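Local coordinates for thioesterase domain-containing protein (Pyrococcus horikoshii, PDB 1IXL) that is of unproven function but adopts a hot-dog fold and probably hydrolyses acyl-CoA thioesters, as relatives in the thioesterase superfamily do, at residues I2-R7 against A62-T67; A58-V63 against F119-L124; F77-K82 against E110-L115; D85-K90 against V105-E110. All coordinates share one frame; numbering follows the deposited sequence.

In the fold
The four contacts fall into two groups on the hot-dog fold. Interactions 1 and 2 share Ala62 and Val63 at the C-terminal end of helix 48-63: interaction 2 is buried and wholly apolar in its side-chain contacts, where the helix lies on strand 112-123, whereas interaction 1 is a surface contact made by an amide, a weak salt bridge and a proline. Interactions 3 and 4 have centres about 7 Å apart and are partly buried; strands 100-109 and 112-123 join them through backbone bonds of Val107 with Val114 and Leu115. Interaction 4 is a regular antiparallel ladder with a salt bridge and a cation-pi contact, while interaction 3 gathers most bonds on Val114 O at a strand corner.

Interaction 1: residues I2-R7 against A62-T67; sequences IPVEQR and AVNEPT
Asn64 OD1 accepts the backbone N-H of Arg7 at 2.8 Å from Arg7 N, a nearly straight bond (167° at the hydrogen) that lies in the carbonyl plane on a lone pair. The other half of the same amide donates: Asn64 ND2 reaches Glu5 O at 3.1 Å, with that oxygen close to the amide plane. Two bonds of opposite sense, to residues two apart in the chain, therefore fix the rotation of the amide. With CG anti to the backbone N (chi1 -166°), Asn64 extends from the positive-phi position just after the helix to the backbone of 2-7, and Val4 CG1 packs against ND2. Were Asn64 replaced by an alanine, Arg7 N and Glu5 O would probably lose these mates and the N-terminal segment could shift. The Arg7 guanidinium has one face over Pro66, whose CD is 3.7 Å from NH2. Its NH1 makes a weak salt bridge to Glu65 OE2 at 3.3 Å, and the guanidinium and carboxylate planes are steeply inclined, 74° apart. Thr8 OG1 continues the attachment by bonding Pro66 O. The arrangement is a side-chain amide bridging an extended N-terminal segment to the C-terminal end of the hot-dog helix.

Interaction 2: residues A58-V63 against F119-L124; sequences AAMLAV and FYCYVL
Ala59 CB lies against the base of Phe119, 3.9 Å from Phe119 CB and almost as near to CG, while the ring itself stands oblique to the methyl. With only a methyl at this position, the helix comes near enough for the closest pairing of CA atoms in the contact, 6.8 Å between Ala59 CA and Phe119 CA. One strand step of two residues on, Cys121 also points toward the helix, and its sulfur is met by two helix residues. Ala59 CB is 4.3 Å from Cys121 SG, and the terminal methyl of Met60 (selenomethionine) is closer, with CE 3.7 Å from the same SG. Met60 does not aim its CB at the strand; bends at chi2 (-64°) and chi3 (81°) carry CE round to the sulfur. A turn after Ala59, Val63 reaches both Cys121 and Val123. Its CG2 branch, beside the backbone N, lies 4.2 Å from Cys121 CB, and its CG1 branch meets Val123 CG2 at 3.7 Å, the two valines lying alongside with opposed directions. All these touches are apolar, and the axes of 58-63 and 119-123, 9.4 Å apart at closest and crossing at -47°, fit small and medium side chains between helix and sheet. Around this core of the hot-dog fold, helix 48-63 rests on the sheet's inner face: Val105 of strand 100-109 and Leu70 of strand 68-77 adjoin Phe119, Val103 adjoins Cys121, and Leu61 turns to Val30 of strand 27-33.

Interaction 3: residues F77-K82 against E110-L115; sequences FTKPVK and EEEVVL
A classic beta bulge, in which Val114 and Leu115 both face Val107 of the adjacent strand, marks the corner where strand 112-123 meets the segment leaving strand 68-77. Val114 O collects the bonds at this corner. Thr78 N donates to it at 2.9 Å from well above the carbonyl plane, Lys79 N adds a weak bond, and a water donates to both Val114 O and Lys79 O, bridging the two carbonyls. Thr78 reaches one peptide further back: OG1 donates to Val113 O at 2.7 Å, again from above the carbonyl plane (60° out of it). That reach depends on the hydroxyl sitting between the backbone N and the carbonyl carbon (chi1 58°), which turns it toward the strand. On the edge facing strand 68-77, Leu115, itself a bulge residue, joins Phe77 in an antiparallel non-hydrogen-bonded pair, their CA atoms 4.5 Å apart. Their side chains run alongside each other, and Leu115 CD1 lies over one face of the Phe77 ring, 4.2 Å from its centroid, a CH-pi contact displaced toward CE2. On the other flank Val81 CG2 packs at 3.9 Å on Val114 CB, the two side chains crossing at about a right angle; Thr51 of helix 48-63 touches Val81 and Leu115. Toward the solvent, the Lys79 chain lies across Glu112, with its CE 3.3 Å from Glu112 OE2. The ammonium is not in contact with that carboxylate, whose salt-bridge partner is Arg109.

Interaction 4: residues D85-K90 against V105-E110; sequences DKLVAK and VKVYRE
Strands 86-90 and 105-109 run antiparallel at 157°, 4.4 Å apart at closest, with Val88-Tyr108 and Lys90-Lys106 as hydrogen-bonded pairs and Ala89-Val107 as the non-hydrogen-bonded pair between them. Four backbone bonds carry this ladder, the shortest from Tyr108 N to Val88 O at 2.8 Å. On the face of Val88 and Tyr108, the extended Lys90 chain passes over the tyrosine ring, roughly perpendicular to the Tyr108 side chain. Its CD is 3.8 Å from Tyr108 CE1, and NZ stands over the ring face, 4.9 Å from the centroid, as a cation-pi contact; a water links NZ to Glu110 O. On the opposite face Ala89 CB and Val107 CG2 meet at 3.8 Å, while Leu87 CB touches Val107 CG1. Arg109 bends at chi3 (56°), and NH1 makes a salt bridge to Asp85 OD2 at 2.8 Å from above the carboxylate plane; OD2 also accepts from Lys82 N. Arg109 NH1 also bonds Pro80 O, and NH2 salt-bridges Glu112. A leucine in place of Arg109 would probably leave Asp85, Pro80 O and Glu112 without these partners. The hairpin lies mid-sheet, between strands 27-33 and 112-123, with Leu54 and Ala55 of helix 48-63 covering its Ala89-Val107 face.

Interaction 1: residues I2-R7 against A62-T67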
loop_
_atom_site.group_PDB
_atom_site.type_symbol
_atom_site.label_atom_id
_atom_site.label_comp_id
_atom_site.label_asym_id
_atom_site.label_seq_id
_atom_site.Cartn_x
_atom_site.Cartn_y
_atom_site.Cartn_z
ATOM N N ILE A 2 0.466 7.419 18.699
ATOM C CA ILE A 2 0.343 8.847 18.438
ATOM C C ILE A 2 0.154 8.977 16.922
ATOM O O ILE A 2 1.022 8.573 16.137
ATOM C CB ILE A 2 1.605 9.635 18.853
ATOM C CG1 ILE A 2 1.823 9.515 20.362
ATOM C CG2 ILE A 2 1.461 11.103 18.430
ATOM C CD1 ILE A 2 3.056 10.250 20.870
ATOM N N PRO A 3 -0.996 9.517 16.496
ATOM C CA PRO A 3 -1.314 9.705 15.072
ATOM C C PRO A 3 -0.322 10.682 14.463
ATOM O O PRO A 3 0.207 11.547 15.155
ATOM C CB PRO A 3 -2.721 10.305 15.099
ATOM C CG PRO A 3 -3.279 9.835 16.428
ATOM C CD PRO A 3 -2.100 9.990 17.343
ATOM N N VAL A 4 -0.056 10.537 13.175
ATOM C CA VAL A 4 0.856 11.450 12.519
ATOM C C VAL A 4 0.122 11.862 11.265
ATOM O O VAL A 4 -0.619 11.058 10.700
ATOM C CB VAL A 4 2.175 10.747 12.152
ATOM C CG1 VAL A 4 3.179 11.750 11.629
ATOM C CG2 VAL A 4 2.725 10.038 13.369
ATOM N N GLU A 5 0.286 13.110 10.844
ATOM C CA GLU A 5 -0.378 13.556 9.633
ATOM C C GLU A 5 0.351 12.950 8.428
ATOM O O GLU A 5 1.530 12.576 8.516
ATOM C CB GLU A 5 -0.369 15.091 9.549
ATOM C CG GLU A 5 0.940 15.733 9.950
ATOM C CD GLU A 5 0.840 17.256 10.079
ATOM O OE1 GLU A 5 -0.144 17.748 10.686
ATOM O OE2 GLU A 5 1.750 17.957 9.588
ATOM N N GLN A 6 -0.359 12.843 7.315
ATOM C CA GLN A 6 0.229 12.295 6.107
ATOM C C GLN A 6 1.214 13.306 5.528
ATOM O O GLN A 6 0.833 14.432 5.179
ATOM C CB GLN A 6 -0.855 12.003 5.081
ATOM C CG GLN A 6 -0.328 11.190 3.937
ATOM C CD GLN A 6 -1.419 10.647 3.063
ATOM O OE1 GLN A 6 -2.553 10.464 3.504
ATOM N NE2 GLN A 6 -1.081 10.353 1.818
ATOM N N ARG A 7 2.471 12.902 5.379
ATOM C CA ARG A 7 3.478 13.830 4.859
ATOM C C ARG A 7 3.952 13.567 3.426
ATOM O O ARG A 7 4.834 14.260 2.929
ATOM C CB ARG A 7 4.691 13.829 5.787
ATOM C CG ARG A 7 4.391 14.240 7.223
ATOM C CD ARG A 7 5.648 14.072 8.046
ATOM N NE ARG A 7 6.715 14.965 7.597
ATOM C CZ ARG A 7 8.013 14.705 7.740
ATOM N NH1 ARG A 7 8.406 13.574 8.317
ATOM N NH2 ARG A 7 8.919 15.573 7.306
ATOM N N ALA A 62 3.898 3.897 5.617
ATOM C CA ALA A 62 4.553 3.320 6.776
ATOM C C ALA A 62 5.879 4.081 6.962
ATOM O O ALA A 62 6.387 4.186 8.079
ATOM C CB ALA A 62 4.799 1.831 6.578
ATOM N N VAL A 63 6.438 4.617 5.876
ATOM C CA VAL A 63 7.687 5.391 5.990
ATOM C C VAL A 63 7.295 6.840 6.226
ATOM O O VAL A 63 7.867 7.519 7.072
ATOM C CB VAL A 63 8.546 5.270 4.723
ATOM C CG1 VAL A 63 9.807 6.150 4.851
ATOM C CG2 VAL A 63 8.932 3.791 4.514
ATOM N N ASN A 64 6.326 7.309 5.448
ATOM C CA ASN A 64 5.763 8.644 5.590
ATOM C C ASN A 64 6.774 9.782 5.635
ATOM O O ASN A 64 6.736 10.632 6.522
ATOM C CB ASN A 64 4.878 8.681 6.844
ATOM C CG ASN A 64 3.981 9.909 6.894
ATOM O OD1 ASN A 64 3.513 10.391 5.863
ATOM N ND2 ASN A 64 3.726 10.417 8.106
ATOM N N GLU A 65 7.660 9.793 4.652
ATOM C CA GLU A 65 8.678 10.819 4.520
ATOM C C GLU A 65 8.328 11.445 3.175
ATOM O O GLU A 65 8.053 10.728 2.224
ATOM C CB GLU A 65 10.049 10.155 4.479
ATOM C CG GLU A 65 11.118 10.960 5.115
ATOM C CD GLU A 65 11.281 10.646 6.583
ATOM O OE1 GLU A 65 11.963 9.641 6.897
ATOM O OE2 GLU A 65 10.725 11.399 7.416
ATOM N N PRO A 66 8.330 12.785 3.069
ATOM C CA PRO A 66 7.989 13.463 1.809
ATOM C C PRO A 66 8.537 12.879 0.501
ATOM O O PRO A 66 7.781 12.637 -0.457
ATOM C CB PRO A 66 8.485 14.887 2.040
ATOM C CG PRO A 66 8.244 15.077 3.536
ATOM C CD PRO A 66 8.709 13.759 4.115
ATOM N N THR A 67 9.847 12.654 0.471
ATOM C CA THR A 67 10.528 12.131 -0.703
ATOM C C THR A 67 10.565 10.600 -0.855
ATOM O O THR A 67 11.293 10.091 -1.719
ATOM C CB THR A 67 11.988 12.621 -0.719
ATOM O OG1 THR A 67 12.659 12.142 0.455
ATOM C CG2 THR A 67 12.038 14.144 -0.742
#

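Interaction 2: residues A58-V63 against F119-L124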
loop_
_atom_site.group_PDB
_atom_site.type_symbol
_atom_site.label_atom_id
_atom_site.label_comp_id
_atom_site.label_asym_id
_atom_site.label_seq_id
_atom_site.Cartn_x
_atom_site.Cartn_y
_atom_site.Cartn_z
ATOM N N ALA A 58 0.331 1.843 1.027
ATOM C CA ALA A 58 0.436 1.633 2.464
ATOM C C ALA A 58 1.909 1.675 2.899
ATOM O O ALA A 58 2.266 2.239 3.954
ATOM C CB ALA A 58 -0.206 0.273 2.857
ATOM N N ALA A 59 2.756 1.074 2.078
ATOM C CA ALA A 59 4.190 1.024 2.329
ATOM C C ALA A 59 4.779 2.444 2.362
ATOM O O ALA A 59 5.575 2.769 3.248
ATOM C CB ALA A 59 4.877 0.176 1.237
HETATM N N MSE A 60 4.370 3.290 1.418
HETATM C CA MSE A 60 4.845 4.663 1.383
HETATM C C MSE A 60 4.424 5.379 2.673
HETATM O O MSE A 60 5.159 6.229 3.184
HETATM C CB MSE A 60 4.269 5.421 0.175
HETATM C CG MSE A 60 4.638 4.863 -1.215
HETATM SE SE MSE A 60 6.404 4.935 -1.629
HETATM C CE MSE A 60 6.941 3.627 -0.848
ATOM N N LEU A 61 3.244 5.055 3.204
ATOM C CA LEU A 61 2.794 5.718 4.441
ATOM C C LEU A 61 3.408 5.129 5.693
ATOM O O LEU A 61 3.436 5.787 6.732
ATOM C CB LEU A 61 1.258 5.737 4.554
ATOM C CG LEU A 61 0.596 6.528 3.415
ATOM C CD1 LEU A 61 -0.911 6.678 3.645
ATOM C CD2 LEU A 61 1.237 7.889 3.308
ATOM N N ALA A 62 3.898 3.897 5.617
ATOM C CA ALA A 62 4.553 3.320 6.776
ATOM C C ALA A 62 5.879 4.081 6.962
ATOM O O ALA A 62 6.387 4.186 8.079
ATOM C CB ALA A 62 4.799 1.831 6.578
ATOM N N VAL A 63 6.438 4.617 5.876
ATOM C CA VAL A 63 7.687 5.391 5.990
ATOM C C VAL A 63 7.295 6.840 6.226
ATOM O O VAL A 63 7.867 7.519 7.072
ATOM C CB VAL A 63 8.546 5.270 4.723
ATOM C CG1 VAL A 63 9.807 6.150 4.851
ATOM C CG2 VAL A 63 8.932 3.791 4.514
ATOM N N PHE A 119 8.431 -4.495 0.421
ATOM C CA PHE A 119 8.613 -3.294 -0.384
ATOM C C PHE A 119 9.886 -2.574 0.082
ATOM O O PHE A 119 10.023 -2.233 1.262
ATOM C CB PHE A 119 7.383 -2.389 -0.245
ATOM C CG PHE A 119 6.124 -2.998 -0.818
ATOM C CD1 PHE A 119 5.534 -4.104 -0.215
ATOM C CD2 PHE A 119 5.587 -2.518 -2.008
ATOM C CE1 PHE A 119 4.414 -4.733 -0.805
ATOM C CE2 PHE A 119 4.481 -3.129 -2.597
ATOM C CZ PHE A 119 3.898 -4.232 -2.001
ATOM N N TYR A 120 10.813 -2.369 -0.852
ATOM C CA TYR A 120 12.096 -1.718 -0.581
ATOM C C TYR A 120 11.941 -0.265 -0.983
ATOM O O TYR A 120 11.896 0.072 -2.176
ATOM C CB TYR A 120 13.218 -2.416 -1.369
ATOM C CG TYR A 120 13.308 -3.898 -1.073
ATOM C CD1 TYR A 120 12.286 -4.762 -1.456
ATOM C CD2 TYR A 120 14.399 -4.434 -0.378
ATOM C CE1 TYR A 120 12.337 -6.115 -1.157
ATOM C CE2 TYR A 120 14.457 -5.786 -0.070
ATOM C CZ TYR A 120 13.422 -6.619 -0.463
ATOM O OH TYR A 120 13.443 -7.957 -0.166
ATOM N N CYS A 121 11.856 0.580 0.042
ATOM C CA CYS A 121 11.619 2.004 -0.098
ATOM C C CYS A 121 12.852 2.873 0.177
ATOM O O CYS A 121 13.698 2.533 1.016
ATOM C CB CYS A 121 10.487 2.411 0.860
ATOM S SG CYS A 121 9.088 1.213 0.923
ATOM N N TYR A 122 12.926 3.999 -0.534
ATOM C CA TYR A 122 14.053 4.918 -0.394
ATOM C C TYR A 122 13.617 6.334 -0.111
ATOM O O TYR A 122 12.787 6.881 -0.825
ATOM C CB TYR A 122 14.872 4.941 -1.687
ATOM C CG TYR A 122 15.588 3.650 -1.955
ATOM C CD1 TYR A 122 16.831 3.385 -1.368
ATOM C CD2 TYR A 122 15.012 2.677 -2.762
ATOM C CE1 TYR A 122 17.487 2.172 -1.583
ATOM C CE2 TYR A 122 15.645 1.465 -2.984
ATOM C CZ TYR A 122 16.880 1.214 -2.394
ATOM O OH TYR A 122 17.480 -0.001 -2.584
ATOM N N VAL A 123 14.202 6.929 0.918
ATOM C CA VAL A 123 13.916 8.310 1.241
ATOM C C VAL A 123 15.040 9.081 0.546
ATOM O O VAL A 123 16.222 8.937 0.896
ATOM C CB VAL A 123 13.957 8.518 2.759
ATOM C CG1 VAL A 123 13.723 9.977 3.096
ATOM C CG2 VAL A 123 12.890 7.634 3.416
ATOM N N LEU A 124 14.667 9.877 -0.444
ATOM C CA LEU A 124 15.627 10.634 -1.246
ATOM C C LEU A 124 15.942 12.013 -0.692
ATOM O O LEU A 124 15.153 12.583 0.058
ATOM C CB LEU A 124 15.088 10.777 -2.675
ATOM C CG LEU A 124 14.496 9.491 -3.279
ATOM C CD1 LEU A 124 13.840 9.773 -4.630
ATOM C CD2 LEU A 124 15.585 8.453 -3.440
#

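Interaction 3: residues F77-K82 against E110-L115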
loop_
_atom_site.group_PDB
_atom_site.type_symbol
_atom_site.label_atom_id
_atom_site.label_comp_id
_atom_site.label_asym_id
_atom_site.label_seq_id
_atom_site.Cartn_x
_atom_site.Cartn_y
_atom_site.Cartn_z
ATOM N N PHE A 77 0.462 -13.084 -4.715
ATOM C CA PHE A 77 -0.972 -12.878 -4.664
ATOM C C PHE A 77 -1.459 -14.218 -4.136
ATOM O O PHE A 77 -1.284 -15.243 -4.774
ATOM C CB PHE A 77 -1.499 -12.591 -6.065
ATOM C CG PHE A 77 -0.987 -11.293 -6.637
ATOM C CD1 PHE A 77 0.323 -11.192 -7.115
ATOM C CD2 PHE A 77 -1.799 -10.179 -6.677
ATOM C CE1 PHE A 77 0.805 -9.982 -7.626
ATOM C CE2 PHE A 77 -1.325 -8.954 -7.189
ATOM C CZ PHE A 77 -0.019 -8.870 -7.661
ATOM N N THR A 78 -2.066 -14.202 -2.967
ATOM C CA THR A 78 -2.478 -15.440 -2.318
ATOM C C THR A 78 -3.922 -15.872 -2.550
ATOM O O THR A 78 -4.225 -17.072 -2.519
ATOM C CB THR A 78 -2.196 -15.330 -0.809
ATOM O OG1 THR A 78 -2.897 -14.204 -0.281
ATOM C CG2 THR A 78 -0.698 -15.096 -0.569
ATOM N N LYS A 79 -4.801 -14.905 -2.769
ATOM C CA LYS A 79 -6.232 -15.181 -3.031
ATOM C C LYS A 79 -6.769 -14.181 -4.041
ATOM O O LYS A 79 -6.403 -13.007 -3.998
ATOM C CB LYS A 79 -7.063 -15.041 -1.762
ATOM C CG LYS A 79 -6.852 -16.117 -0.724
ATOM C CD LYS A 79 -7.797 -15.856 0.443
ATOM C CE LYS A 79 -8.058 -17.120 1.250
ATOM N NZ LYS A 79 -6.795 -17.654 1.822
ATOM N N PRO A 80 -7.653 -14.628 -4.960
ATOM C CA PRO A 80 -8.217 -13.728 -5.965
ATOM C C PRO A 80 -9.134 -12.702 -5.320
ATOM O O PRO A 80 -9.788 -12.984 -4.322
ATOM C CB PRO A 80 -8.962 -14.682 -6.900
ATOM C CG PRO A 80 -9.484 -15.746 -5.924
ATOM C CD PRO A 80 -8.243 -15.981 -5.070
ATOM N N VAL A 81 -9.175 -11.499 -5.883
ATOM C CA VAL A 81 -10.019 -10.444 -5.340
ATOM C C VAL A 81 -11.159 -10.220 -6.322
ATOM O O VAL A 81 -10.948 -10.174 -7.535
ATOM C CB VAL A 81 -9.204 -9.120 -5.145
ATOM C CG1 VAL A 81 -10.131 -7.960 -4.791
ATOM C CG2 VAL A 81 -8.179 -9.312 -4.044
ATOM N N LYS A 82 -12.369 -10.088 -5.793
ATOM C CA LYS A 82 -13.550 -9.902 -6.626
ATOM C C LYS A 82 -14.146 -8.515 -6.426
ATOM O O LYS A 82 -14.113 -7.984 -5.324
ATOM C CB LYS A 82 -14.570 -11.009 -6.281
ATOM C CG LYS A 82 -16.003 -10.555 -6.159
ATOM C CD LYS A 82 -16.919 -11.680 -5.660
ATOM C CE LYS A 82 -17.158 -12.722 -6.731
ATOM N NZ LYS A 82 -17.837 -12.143 -7.932
ATOM N N GLU A 110 -11.143 -8.827 5.220
ATOM C CA GLU A 110 -11.587 -9.296 6.524
ATOM C C GLU A 110 -10.368 -9.997 7.136
ATOM O O GLU A 110 -9.341 -9.343 7.348
ATOM C CB GLU A 110 -12.799 -10.217 6.384
ATOM C CG GLU A 110 -13.956 -9.497 5.685
ATOM C CD GLU A 110 -15.254 -10.255 5.740
ATOM O OE1 GLU A 110 -15.278 -11.430 5.317
ATOM O OE2 GLU A 110 -16.262 -9.673 6.203
ATOM N N GLU A 111 -10.431 -11.300 7.394
ATOM C CA GLU A 111 -9.266 -11.970 7.995
ATOM C C GLU A 111 -8.335 -12.671 7.016
ATOM O O GLU A 111 -7.235 -13.077 7.380
ATOM C CB GLU A 111 -9.716 -12.995 9.049
ATOM C CG GLU A 111 -10.374 -12.399 10.279
ATOM C CD GLU A 111 -9.497 -11.371 10.957
ATOM O OE1 GLU A 111 -9.331 -10.267 10.387
ATOM O OE2 GLU A 111 -8.968 -11.670 12.053
ATOM N N GLU A 112 -8.772 -12.818 5.775
ATOM C CA GLU A 112 -7.967 -13.502 4.776
ATOM C C GLU A 112 -6.889 -12.622 4.147
ATOM O O GLU A 112 -7.120 -11.453 3.856
ATOM C CB GLU A 112 -8.848 -14.001 3.637
ATOM C CG GLU A 112 -10.164 -14.621 4.036
ATOM C CD GLU A 112 -11.125 -14.660 2.858
ATOM O OE1 GLU A 112 -12.132 -13.909 2.872
ATOM O OE2 GLU A 112 -10.862 -15.425 1.909
ATOM N N VAL A 113 -5.722 -13.205 3.923
ATOM C CA VAL A 113 -4.641 -12.498 3.256
ATOM C C VAL A 113 -4.833 -12.715 1.745
ATOM O O VAL A 113 -5.004 -13.856 1.300
ATOM C CB VAL A 113 -3.271 -13.052 3.698
ATOM C CG1 VAL A 113 -2.159 -12.456 2.845
ATOM C CG2 VAL A 113 -3.037 -12.709 5.187
ATOM N N VAL A 114 -4.851 -11.629 0.968
ATOM C CA VAL A 114 -4.998 -11.740 -0.482
ATOM C C VAL A 114 -3.675 -11.378 -1.171
ATOM O O VAL A 114 -3.466 -11.704 -2.334
ATOM C CB VAL A 114 -6.145 -10.828 -1.032
ATOM C CG1 VAL A 114 -7.471 -11.218 -0.379
ATOM C CG2 VAL A 114 -5.838 -9.342 -0.778
ATOM N N LEU A 115 -2.796 -10.680 -0.450
ATOM C CA LEU A 115 -1.485 -10.330 -0.987
ATOM C C LEU A 115 -0.479 -10.162 0.144
ATOM O O LEU A 115 -0.822 -9.659 1.205
ATOM C CB LEU A 115 -1.541 -9.017 -1.799
ATOM C CG LEU A 115 -0.171 -8.544 -2.355
ATOM C CD1 LEU A 115 -0.384 -7.806 -3.673
ATOM C CD2 LEU A 115 0.570 -7.633 -1.339
HETATM O O HOH W 1 -4.710 -11.126 -4.692
#

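Interaction 4: residues D85-K90 against V105-E110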
loop_
_atom_site.group_PDB
_atom_site.type_symbol
_atom_site.label_atom_id
_atom_site.label_comp_id
_atom_site.label_asym_id
_atom_site.label_seq_id
_atom_site.Cartn_x
_atom_site.Cartn_y
_atom_site.Cartn_z
ATOM N N ASP A 85 -15.214 -6.534 -3.064
ATOM C CA ASP A 85 -14.408 -6.842 -1.886
ATOM C C ASP A 85 -13.882 -5.522 -1.333
ATOM O O ASP A 85 -13.597 -4.593 -2.083
ATOM C CB ASP A 85 -13.190 -7.731 -2.236
ATOM C CG ASP A 85 -13.564 -9.163 -2.578
ATOM O OD1 ASP A 85 -14.749 -9.550 -2.424
ATOM O OD2 ASP A 85 -12.656 -9.914 -2.988
ATOM N N LYS A 86 -13.779 -5.440 -0.015
ATOM C CA LYS A 86 -13.232 -4.271 0.647
ATOM C C LYS A 86 -11.892 -4.806 1.135
ATOM O O LYS A 86 -11.843 -5.855 1.804
ATOM C CB LYS A 86 -14.078 -3.863 1.850
ATOM C CG LYS A 86 -13.468 -2.723 2.657
ATOM C CD LYS A 86 -13.975 -2.734 4.088
ATOM C CE LYS A 86 -12.996 -2.052 5.019
ATOM N NZ LYS A 86 -12.709 -0.679 4.532
ATOM N N LEU A 87 -10.816 -4.109 0.797
ATOM C CA LEU A 87 -9.476 -4.548 1.176
ATOM C C LEU A 87 -8.796 -3.596 2.145
ATOM O O LEU A 87 -9.029 -2.395 2.090
ATOM C CB LEU A 87 -8.586 -4.663 -0.070
ATOM C CG LEU A 87 -9.113 -5.455 -1.280
ATOM C CD1 LEU A 87 -8.073 -5.387 -2.428
ATOM C CD2 LEU A 87 -9.377 -6.915 -0.887
ATOM N N VAL A 88 -7.962 -4.146 3.025
ATOM C CA VAL A 88 -7.200 -3.328 3.963
ATOM C C VAL A 88 -5.725 -3.753 3.930
ATOM O O VAL A 88 -5.389 -4.888 4.227
ATOM C CB VAL A 88 -7.684 -3.459 5.422
ATOM C CG1 VAL A 88 -6.813 -2.569 6.335
ATOM C CG2 VAL A 88 -9.150 -3.065 5.537
ATOM N N ALA A 89 -4.852 -2.827 3.572
ATOM C CA ALA A 89 -3.433 -3.119 3.540
ATOM C C ALA A 89 -2.808 -2.632 4.853
ATOM O O ALA A 89 -3.065 -1.509 5.274
ATOM C CB ALA A 89 -2.798 -2.406 2.354
ATOM N N LYS A 90 -2.016 -3.497 5.489
ATOM C CA LYS A 90 -1.307 -3.186 6.724
ATOM C C LYS A 90 0.198 -3.263 6.438
ATOM O O LYS A 90 0.727 -4.323 6.125
ATOM C CB LYS A 90 -1.729 -4.164 7.830
ATOM C CG LYS A 90 -3.244 -4.065 8.097
ATOM C CD LYS A 90 -3.727 -4.902 9.275
ATOM C CE LYS A 90 -5.263 -4.914 9.283
ATOM N NZ LYS A 90 -5.778 -5.760 10.403
ATOM N N VAL A 105 4.169 -5.807 3.793
ATOM C CA VAL A 105 2.776 -5.410 3.669
ATOM C C VAL A 105 1.927 -6.648 3.430
ATOM O O VAL A 105 2.316 -7.567 2.699
ATOM C CB VAL A 105 2.537 -4.434 2.469
ATOM C CG1 VAL A 105 1.088 -4.024 2.430
ATOM C CG2 VAL A 105 3.412 -3.195 2.583
ATOM N N LYS A 106 0.774 -6.678 4.071
ATOM C CA LYS A 106 -0.150 -7.775 3.887
ATOM C C LYS A 106 -1.476 -7.098 3.611
ATOM O O LYS A 106 -1.842 -6.139 4.294
ATOM C CB LYS A 106 -0.229 -8.649 5.150
ATOM C CG LYS A 106 0.888 -9.676 5.225
ATOM C CD LYS A 106 0.541 -10.811 6.173
ATOM C CE LYS A 106 1.296 -10.699 7.474
ATOM N NZ LYS A 106 2.752 -10.860 7.217
ATOM N N VAL A 107 -2.168 -7.555 2.574
ATOM C CA VAL A 107 -3.453 -6.974 2.256
ATOM C C VAL A 107 -4.505 -7.997 2.663
ATOM O O VAL A 107 -4.405 -9.163 2.284
ATOM C CB VAL A 107 -3.577 -6.664 0.766
ATOM C CG1 VAL A 107 -4.962 -6.074 0.476
ATOM C CG2 VAL A 107 -2.469 -5.672 0.351
ATOM N N TYR A 108 -5.495 -7.547 3.437
ATOM C CA TYR A 108 -6.567 -8.419 3.938
ATOM C C TYR A 108 -7.952 -8.131 3.389
ATOM O O TYR A 108 -8.269 -7.004 3.002
ATOM C CB TYR A 108 -6.696 -8.290 5.472
ATOM C CG TYR A 108 -5.447 -8.618 6.266
ATOM C CD1 TYR A 108 -4.401 -7.693 6.384
ATOM C CD2 TYR A 108 -5.292 -9.866 6.862
ATOM C CE1 TYR A 108 -3.223 -8.015 7.071
ATOM C CE2 TYR A 108 -4.130 -10.200 7.553
ATOM C CZ TYR A 108 -3.096 -9.276 7.654
ATOM O OH TYR A 108 -1.938 -9.622 8.322
ATOM N N ARG A 109 -8.782 -9.168 3.370
ATOM C CA ARG A 109 -10.190 -9.023 2.999
ATOM C C ARG A 109 -10.737 -9.666 4.271
ATOM O O ARG A 109 -10.735 -10.881 4.406
ATOM C CB ARG A 109 -10.558 -9.854 1.771
ATOM C CG ARG A 109 -12.049 -9.773 1.428
ATOM C CD ARG A 109 -12.313 -10.539 0.161
ATOM N NE ARG A 109 -11.850 -11.909 0.298
ATOM C CZ ARG A 109 -11.372 -12.627 -0.711
ATOM N NH1 ARG A 109 -11.299 -12.089 -1.922
ATOM N NH2 ARG A 109 -10.960 -13.871 -0.510
ATOM N N GLU A 110 -11.143 -8.827 5.220
ATOM C CA GLU A 110 -11.587 -9.296 6.524
ATOM C C GLU A 110 -10.368 -9.997 7.136
ATOM O O GLU A 110 -9.341 -9.343 7.348
ATOM C CB GLU A 110 -12.799 -10.217 6.384
ATOM C CG GLU A 110 -13.956 -9.497 5.685
ATOM C CD GLU A 110 -15.254 -10.255 5.740
ATOM O OE1 GLU A 110 -15.278 -11.430 5.317
ATOM O OE2 GLU A 110 -16.262 -9.673 6.203
HETATM O O HOH W 2 -11.387 -6.162 4.504
HETATM O O HOH W 3 -7.511 -8.067 9.343
#